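Local coordinates for protein benzoate 1,2-dioxygenase beta subunit (Burkholderia mallei ATCC 23344, PDB 3E99) that probably serves as the structural beta subunit of benzoate 1,2-dioxygenase, the ring-hydroxylating oxygenase that converts benzoate to a cis-dihydrodiol carboxylate, at residues N65-G68 / L69-V73; D27-L30 / D31-A35; R72-R75 / I76-R80. All blocks are in the same frame, centred on the assembly; numbering follows the deposited sequence.

Interaction 1 (N65-G68 / L69-V73); sequences NRQG and LEDRV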
loop_
_atom_site.group_PDB
_atom_site.type_symbol
_atom_site.label_atom_id
_atom_site.label_comp_id
_atom_site.label_asym_id
_atom_site.label_seq_id
_atom_site.Cartn_x
_atom_site.Cartn_y
_atom_site.Cartn_z
ATOM N N ASN A 65 14.776 -24.315 9.213
ATOM C CA ASN A 65 15.557 -23.404 10.033
ATOM C C ASN A 65 16.209 -22.409 9.119
ATOM O O ASN A 65 16.040 -22.472 7.915
ATOM C CB ASN A 65 16.578 -24.182 10.865
ATOM C CG ASN A 65 17.423 -25.071 10.026
ATOM O OD1 ASN A 65 17.899 -24.666 8.981
ATOM N ND2 ASN A 65 17.595 -26.320 10.464
ATOM N N ARG A 66 16.959 -21.484 9.689
ATOM C CA ARG A 66 17.543 -20.437 8.879
ATOM C C ARG A 66 18.660 -20.912 7.936
ATOM O O ARG A 66 18.896 -20.306 6.922
ATOM C CB ARG A 66 18.088 -19.350 9.759
ATOM C CG ARG A 66 18.180 -18.016 9.014
ATOM C CD ARG A 66 18.678 -16.979 9.933
ATOM N NE ARG A 66 20.110 -17.080 10.012
ATOM C CZ ARG A 66 20.903 -16.167 10.555
ATOM N NH1 ARG A 66 20.403 -15.082 11.125
ATOM N NH2 ARG A 66 22.218 -16.346 10.524
ATOM N N GLN A 67 19.342 -21.996 8.258
ATOM C CA GLN A 67 20.398 -22.459 7.381
ATOM C C GLN A 67 19.960 -22.511 5.919
ATOM O O GLN A 67 20.709 -22.126 5.044
ATOM C CB GLN A 67 20.909 -23.839 7.808
ATOM C CG GLN A 67 22.017 -24.406 6.906
ATOM C CD GLN A 67 22.527 -25.706 7.430
ATOM O OE1 GLN A 67 22.873 -25.800 8.586
ATOM N NE2 GLN A 67 22.572 -26.725 6.585
ATOM N N GLY A 68 18.758 -22.990 5.641
ATOM C CA GLY A 68 18.281 -23.066 4.269
ATOM C C GLY A 68 18.243 -21.688 3.630
ATOM O O GLY A 68 18.564 -21.533 2.453
ATOM N N LEU A 69 17.865 -20.677 4.408
ATOM C CA LEU A 69 17.816 -19.311 3.893
ATOM C C LEU A 69 19.221 -18.783 3.634
ATOM O O LEU A 69 19.408 -18.017 2.697
ATOM C CB LEU A 69 17.118 -18.355 4.862
ATOM C CG LEU A 69 15.593 -18.418 4.943
ATOM C CD1 LEU A 69 15.102 -17.422 5.982
ATOM C CD2 LEU A 69 14.970 -18.155 3.575
ATOM N N GLU A 70 20.167 -19.154 4.500
ATOM C CA GLU A 70 21.576 -18.744 4.351
ATOM C C GLU A 70 22.104 -19.306 3.061
ATOM O O GLU A 70 22.787 -18.631 2.289
ATOM C CB GLU A 70 22.417 -19.233 5.530
ATOM C CG GLU A 70 22.077 -18.526 6.887
ATOM C CD GLU A 70 22.531 -19.305 8.082
ATOM O OE1 GLU A 70 23.563 -19.985 7.997
ATOM O OE2 GLU A 70 21.849 -19.256 9.117
ATOM N N ASP A 71 21.826 -20.576 2.819
ATOM C CA ASP A 71 22.306 -21.184 1.582
ATOM C C ASP A 71 21.686 -20.518 0.352
ATOM O O ASP A 71 22.333 -20.346 -0.654
ATOM C CB ASP A 71 22.048 -22.682 1.570
ATOM C CG ASP A 71 22.705 -23.396 2.754
ATOM O OD1 ASP A 71 23.781 -22.965 3.253
ATOM O OD2 ASP A 71 22.142 -24.410 3.185
ATOM N N ARG A 72 20.421 -20.174 0.433
ATOM C CA ARG A 72 19.761 -19.528 -0.685
ATOM C C ARG A 72 20.367 -18.142 -0.937
ATOM O O ARG A 72 20.564 -17.754 -2.080
ATOM C CB ARG A 72 18.267 -19.430 -0.428
ATOM C CG ARG A 72 17.463 -19.077 -1.651
ATOM C CD ARG A 72 15.964 -19.074 -1.316
ATOM N NE ARG A 72 15.312 -20.347 -1.637
ATOM C CZ ARG A 72 14.403 -20.520 -2.597
ATOM N NH1 ARG A 72 14.033 -19.522 -3.393
ATOM N NH2 ARG A 72 13.875 -21.723 -2.785
ATOM N N VAL A 73 20.663 -17.412 0.127
ATOM C CA VAL A 73 21.348 -16.108 -0.006
ATOM C C VAL A 73 22.724 -16.302 -0.645
ATOM O O VAL A 73 23.135 -15.487 -1.461
ATOM C CB VAL A 73 21.443 -15.376 1.371
ATOM C CG1 VAL A 73 22.565 -14.346 1.389
ATOM C CG2 VAL A 73 20.099 -14.779 1.777
#
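The guanidinium of Arg66 and the carboxylate of Glu70 stand almost upright on each other, planes 83° apart, in an i to i+4 salt bridge on the first turn of helix 66-82. Glu70 OE2 lies at the guanidinium edge, in its plane, and takes both nitrogens that face it: NE of Arg66 at 2.9 Å in a nearly straight bond, and NH2 of Arg66 at 3.3 Å. The arginine therefore grips side-on with two nitrogens converging on one oxygen. NE comes to the anti side of OE2, whereas NH2 stands well above the carboxylate plane, on the same face. A bend at chi3 (81°) in the otherwise extended Arg66 chain turns this edge toward Glu70. The third nitrogen, NH1, bonds to the carbonyl of Tyr33, tying the helix start to the chain that follows helix 26-30.

The backbone bonds of the helix begin at the same residues. Arg66 O receives Glu70 N at 3.0 Å and a weak bond from Leu69 N. On the buried side, Leu69 packs on Leu30 and Tyr63. The amide of Gln67 and the carboxylate of Asp71 have their planes 60° apart. There Gln67 touches with its aliphatic part: CG of Gln67 lies 3.7 Å from OD2 of Asp71.

Interaction 2 (D27-L30 / D31-A35); sequences DAWL and DCYRA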
loop_
_atom_site.group_PDB
_atom_site.type_symbol
_atom_site.label_atom_id
_atom_site.label_comp_id
_atom_site.label_asym_id
_atom_site.label_seq_id
_atom_site.Cartn_x
_atom_site.Cartn_y
_atom_site.Cartn_z
ATOM N N ASP A 27 23.108 -10.023 4.198
ATOM C CA ASP A 27 23.511 -10.411 5.553
ATOM C C ASP A 27 22.683 -9.737 6.635
ATOM O O ASP A 27 22.288 -10.371 7.597
ATOM C CB ASP A 27 25.005 -10.143 5.790
ATOM C CG ASP A 27 25.889 -10.941 4.871
ATOM O OD1 ASP A 27 25.397 -11.916 4.261
ATOM O OD2 ASP A 27 27.080 -10.597 4.774
ATOM N N ALA A 28 22.437 -8.449 6.497
ATOM C CA ALA A 28 21.549 -7.723 7.431
ATOM C C ALA A 28 20.120 -8.307 7.435
ATOM O O ALA A 28 19.473 -8.447 8.496
ATOM C CB ALA A 28 21.532 -6.225 7.077
ATOM N N TRP A 29 19.637 -8.643 6.252
ATOM C CA TRP A 29 18.350 -9.301 6.080
ATOM C C TRP A 29 18.280 -10.632 6.847
ATOM O O TRP A 29 17.313 -10.891 7.538
ATOM C CB TRP A 29 18.028 -9.528 4.610
ATOM C CG TRP A 29 16.689 -10.240 4.425
ATOM C CD1 TRP A 29 15.428 -9.723 4.594
ATOM C CD2 TRP A 29 16.519 -11.621 4.095
ATOM N NE1 TRP A 29 14.483 -10.691 4.356
ATOM C CE2 TRP A 29 15.129 -11.874 4.063
ATOM C CE3 TRP A 29 17.409 -12.660 3.795
ATOM C CZ2 TRP A 29 14.601 -13.118 3.731
ATOM C CZ3 TRP A 29 16.894 -13.938 3.502
ATOM C CH2 TRP A 29 15.470 -14.151 3.490
ATOM N N LEU A 30 19.283 -11.487 6.676
ATOM C CA LEU A 30 19.322 -12.757 7.375
ATOM C C LEU A 30 19.270 -12.537 8.849
ATOM O O LEU A 30 18.708 -13.359 9.550
ATOM C CB LEU A 30 20.581 -13.577 7.015
ATOM C CG LEU A 30 20.533 -14.228 5.635
ATOM C CD1 LEU A 30 21.949 -14.592 5.101
ATOM C CD2 LEU A 30 19.553 -15.407 5.580
ATOM N N ASP A 31 19.877 -11.455 9.336
ATOM C CA ASP A 31 19.859 -11.186 10.779
ATOM C C ASP A 31 18.512 -10.755 11.329
ATOM O O ASP A 31 18.379 -10.626 12.533
ATOM C CB ASP A 31 20.906 -10.145 11.169
ATOM C CG ASP A 31 22.287 -10.744 11.330
ATOM O OD1 ASP A 31 22.405 -11.973 11.583
ATOM O OD2 ASP A 31 23.248 -9.960 11.198
ATOM N N CYS A 32 17.513 -10.563 10.472
ATOM C CA CYS A 32 16.143 -10.329 10.946
ATOM C C CYS A 32 15.457 -11.630 11.298
ATOM O O CYS A 32 14.312 -11.590 11.802
ATOM C CB CYS A 32 15.291 -9.621 9.867
ATOM S SG CYS A 32 15.899 -8.008 9.412
ATOM N N TYR A 33 16.129 -12.758 11.012
ATOM C CA TYR A 33 15.587 -14.096 11.224
ATOM C C TYR A 33 16.322 -14.848 12.325
ATOM O O TYR A 33 17.545 -14.870 12.363
ATOM C CB TYR A 33 15.605 -14.953 9.941
ATOM C CG TYR A 33 14.624 -14.445 8.876
ATOM C CD1 TYR A 33 14.920 -13.332 8.103
ATOM C CD2 TYR A 33 13.411 -15.089 8.648
ATOM C CE1 TYR A 33 14.032 -12.871 7.127
ATOM C CE2 TYR A 33 12.524 -14.649 7.673
ATOM C CZ TYR A 33 12.803 -13.516 6.951
ATOM O OH TYR A 33 11.896 -13.086 5.979
ATOM N N ARG A 34 15.563 -15.454 13.221
ATOM C CA ARG A 34 16.164 -16.280 14.277
ATOM C C ARG A 34 16.803 -17.515 13.636
ATOM O O ARG A 34 16.308 -18.047 12.638
ATOM C CB ARG A 34 15.131 -16.659 15.338
ATOM C CG ARG A 34 15.709 -16.574 16.734
ATOM C CD ARG A 34 14.654 -16.523 17.840
ATOM N NE ARG A 34 13.897 -17.763 17.912
ATOM C CZ ARG A 34 12.994 -18.012 18.852
ATOM N NH1 ARG A 34 12.717 -17.097 19.765
ATOM N NH2 ARG A 34 12.348 -19.161 18.864
ATOM N N ALA A 35 17.907 -18.002 14.213
ATOM C CA ALA A 35 18.582 -19.161 13.623
ATOM C C ALA A 35 17.617 -20.344 13.408
ATOM O O ALA A 35 17.762 -21.110 12.459
ATOM C CB ALA A 35 19.787 -19.568 14.471
#
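Trp29 and Tyr33 meet ring to ring where helix 26-30 ends in a type I beta turn, Leu30 to Tyr33, that leads into the short strand 33-34. CE1 of Tyr33 sits over one face of the indole, toward its rim, and comes within 3.4 Å of CE2 of Trp29. The six-membered rings have centroids 4.8 Å apart and planes at 59°, an oblique pair that is neither a stack nor a T. Trp29 has CG anti to its backbone nitrogen (chi1 179°); Tyr33 keeps CG beside its own nitrogen (chi1 -68°), and from there its CE1 reaches the indole face.

The turn bonds set the chain path that carries the two rings. Asp31 N still makes a helical bond to Asp27 O, but the next two amides step back to i-3 acceptors: Cys32 N reaches Trp29 O at 3.0 Å, and Tyr33 N closes the turn on Leu30 O at 3.0 Å.

Farther out, Glu17 OE2 accepts from both Trp29 NE1 and Tyr33 OH, fixing the polar ends of the rings, and Lys146 NZ also bonds to the hydroxyl. Leu20 and Leu21 of helix 7-22 and Val73 of helix 66-82 pack against the indole. At the edge of the tyrosine ring, CD1 of Tyr33 lies 3.5 Å from the carbonyl oxygen of Trp29.

Interaction 3 (R72-R75 / I76-R80); sequences RVFR and IKTER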
loop_
_atom_site.group_PDB
_atom_site.type_symbol
_atom_site.label_atom_id
_atom_site.label_comp_id
_atom_site.label_asym_id
_atom_site.label_seq_id
_atom_site.Cartn_x
_atom_site.Cartn_y
_atom_site.Cartn_z
ATOM N N ARG A 72 20.421 -20.174 0.433
ATOM C CA ARG A 72 19.761 -19.528 -0.685
ATOM C C ARG A 72 20.367 -18.142 -0.937
ATOM O O ARG A 72 20.564 -17.754 -2.080
ATOM C CB ARG A 72 18.267 -19.430 -0.428
ATOM C CG ARG A 72 17.463 -19.077 -1.651
ATOM C CD ARG A 72 15.964 -19.074 -1.316
ATOM N NE ARG A 72 15.312 -20.347 -1.637
ATOM C CZ ARG A 72 14.403 -20.520 -2.597
ATOM N NH1 ARG A 72 14.033 -19.522 -3.393
ATOM N NH2 ARG A 72 13.875 -21.723 -2.785
ATOM N N VAL A 73 20.663 -17.412 0.127
ATOM C CA VAL A 73 21.348 -16.108 -0.006
ATOM C C VAL A 73 22.724 -16.302 -0.645
ATOM O O VAL A 73 23.135 -15.487 -1.461
ATOM C CB VAL A 73 21.443 -15.376 1.371
ATOM C CG1 VAL A 73 22.565 -14.346 1.389
ATOM C CG2 VAL A 73 20.099 -14.779 1.777
ATOM N N PHE A 74 23.439 -17.373 -0.294
ATOM C CA PHE A 74 24.714 -17.667 -0.916
ATOM C C PHE A 74 24.515 -17.825 -2.422
ATOM O O PHE A 74 25.297 -17.290 -3.183
ATOM C CB PHE A 74 25.406 -18.947 -0.372
ATOM C CG PHE A 74 26.884 -19.017 -0.744
ATOM C CD1 PHE A 74 27.306 -19.576 -1.949
ATOM C CD2 PHE A 74 27.829 -18.461 0.099
ATOM C CE1 PHE A 74 28.615 -19.587 -2.281
ATOM C CE2 PHE A 74 29.151 -18.478 -0.211
ATOM C CZ PHE A 74 29.559 -19.044 -1.396
ATOM N N ARG A 75 23.478 -18.579 -2.843
ATOM C CA ARG A 75 23.195 -18.764 -4.288
ATOM C C ARG A 75 22.902 -17.422 -4.987
ATOM O O ARG A 75 23.381 -17.169 -6.091
ATOM C CB ARG A 75 22.034 -19.761 -4.550
ATOM C CG ARG A 75 21.750 -19.952 -6.070
ATOM C CD ARG A 75 20.491 -20.804 -6.424
ATOM N NE ARG A 75 19.249 -20.423 -5.723
ATOM C CZ ARG A 75 18.543 -19.283 -5.878
ATOM N NH1 ARG A 75 18.924 -18.307 -6.696
ATOM N NH2 ARG A 75 17.430 -19.111 -5.168
ATOM N N ILE A 76 22.115 -16.586 -4.342
ATOM C CA ILE A 76 21.799 -15.275 -4.889
ATOM C C ILE A 76 23.069 -14.437 -5.059
ATOM O O ILE A 76 23.285 -13.798 -6.090
ATOM C CB ILE A 76 20.728 -14.567 -4.045
ATOM C CG1 ILE A 76 19.341 -15.223 -4.309
ATOM C CG2 ILE A 76 20.707 -13.054 -4.355
ATOM C CD1 ILE A 76 18.369 -15.100 -3.173
ATOM N N LYS A 77 23.907 -14.412 -4.028
ATOM C CA LYS A 77 25.156 -13.668 -4.125
ATOM C C LYS A 77 25.995 -14.191 -5.285
ATOM O O LYS A 77 26.571 -13.393 -6.068
ATOM C CB LYS A 77 25.941 -13.746 -2.802
ATOM C CG LYS A 77 25.318 -13.073 -1.637
ATOM C CD LYS A 77 26.293 -13.102 -0.454
ATOM C CE LYS A 77 25.769 -12.383 0.765
ATOM N NZ LYS A 77 26.677 -12.662 1.919
ATOM N N THR A 78 26.044 -15.525 -5.451
ATOM C CA THR A 78 26.865 -16.116 -6.515
ATOM C C THR A 78 26.353 -15.709 -7.892
ATOM O O THR A 78 27.120 -15.287 -8.738
ATOM C CB THR A 78 26.946 -17.655 -6.420
ATOM O OG1 THR A 78 27.458 -18.004 -5.143
ATOM C CG2 THR A 78 27.880 -18.209 -7.477
ATOM N N GLU A 79 25.045 -15.793 -8.090
ATOM C CA GLU A 79 24.425 -15.342 -9.340
ATOM C C GLU A 79 24.740 -13.874 -9.631
ATOM O O GLU A 79 25.078 -13.515 -10.745
ATOM C CB GLU A 79 22.893 -15.558 -9.283
ATOM C CG GLU A 79 22.522 -17.047 -9.339
ATOM C CD GLU A 79 21.040 -17.338 -9.161
ATOM O OE1 GLU A 79 20.279 -16.479 -8.622
ATOM O OE2 GLU A 79 20.658 -18.474 -9.547
ATOM N N ARG A 80 24.641 -13.021 -8.622
ATOM C CA ARG A 80 24.845 -11.597 -8.805
ATOM C C ARG A 80 26.286 -11.195 -9.034
ATOM O O ARG A 80 26.561 -10.157 -9.629
ATOM C CB ARG A 80 24.261 -10.838 -7.609
ATOM C CG ARG A 80 22.737 -10.906 -7.564
ATOM C CD ARG A 80 22.172 -10.251 -6.327
ATOM N NE ARG A 80 22.604 -8.863 -6.263
ATOM C CZ ARG A 80 22.042 -7.869 -6.943
ATOM N NH1 ARG A 80 20.999 -8.107 -7.728
ATOM N NH2 ARG A 80 22.533 -6.635 -6.825
#
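This is a local contact along one helix, formed by successive i to i+4 pairs in the middle and later part of helix 66-82, with one side turned inward to helix 26-30 and the other outward. Four backbone bonds run through it: Ile76 N to Arg72 O, Lys77 N to Val73 O, Thr78 N to Phe74 O and Glu79 N to Arg75 O, the last at 2.9 Å.

The charged pair is Arg75 and Glu79. NH1 of Arg75 lies 3.0 Å from OE1 of Glu79 in a salt bridge and makes a weak bond to OE2 of Glu79 at 3.3 Å. A single nitrogen thus faces both carboxylate oxygens, the carboxylate meeting the guanidinium at its edge with the planes 53° apart. The Arg75 chain leaves the backbone extended and then bends at chi3 (49°), which turns NH1 to Glu79. Its NH2 forms a salt bridge with Asp160. Arg72 bonds through NE to Tyr63 OH and, in one of its two conformers, also reaches Asp160 through NH1.

On the inward side, Ile76 packs on Trp26 and Ile161, and its CD1 lies 3.6 Å from Arg72 O. Lys77, extended beyond CG, passes Val73 obliquely, its CE 3.8 Å from CG1 of Val73, and carries NZ to a salt bridge with Asp27 of helix 26-30; a bound acetate, probably from the crystallisation liquor, lies beside it. On the outward side, Thr78 OG1 stands 3.5 Å from CE1 of Phe74, oblique to the ring.

The arrangement is that of an amphipathic alpha helix of the NTF2-like fold, in which helices pack against a curved beta sheet.

Overall arrangement
Interactions 1 and 3 are successive parts of helix 66-82, sharing Arg72 and Val73, whereas interaction 2 is the turn that ends helix 26-30. Interaction 1 is a surface contact and mainly polar; interaction 3 is partly buried and mixed, with apolar packing on its inward side. Both pair arginine with glutamate four residues on. Interaction 2, also partly buried, instead carries its contact with aromatic rings and turn bonds. The start of helix 66-82 is tied to the chain after helix 26-30, where Arg66 N probably bonds to Ala35 O, while the salt bridge between interactions 2 and 3 joins the two helices themselves.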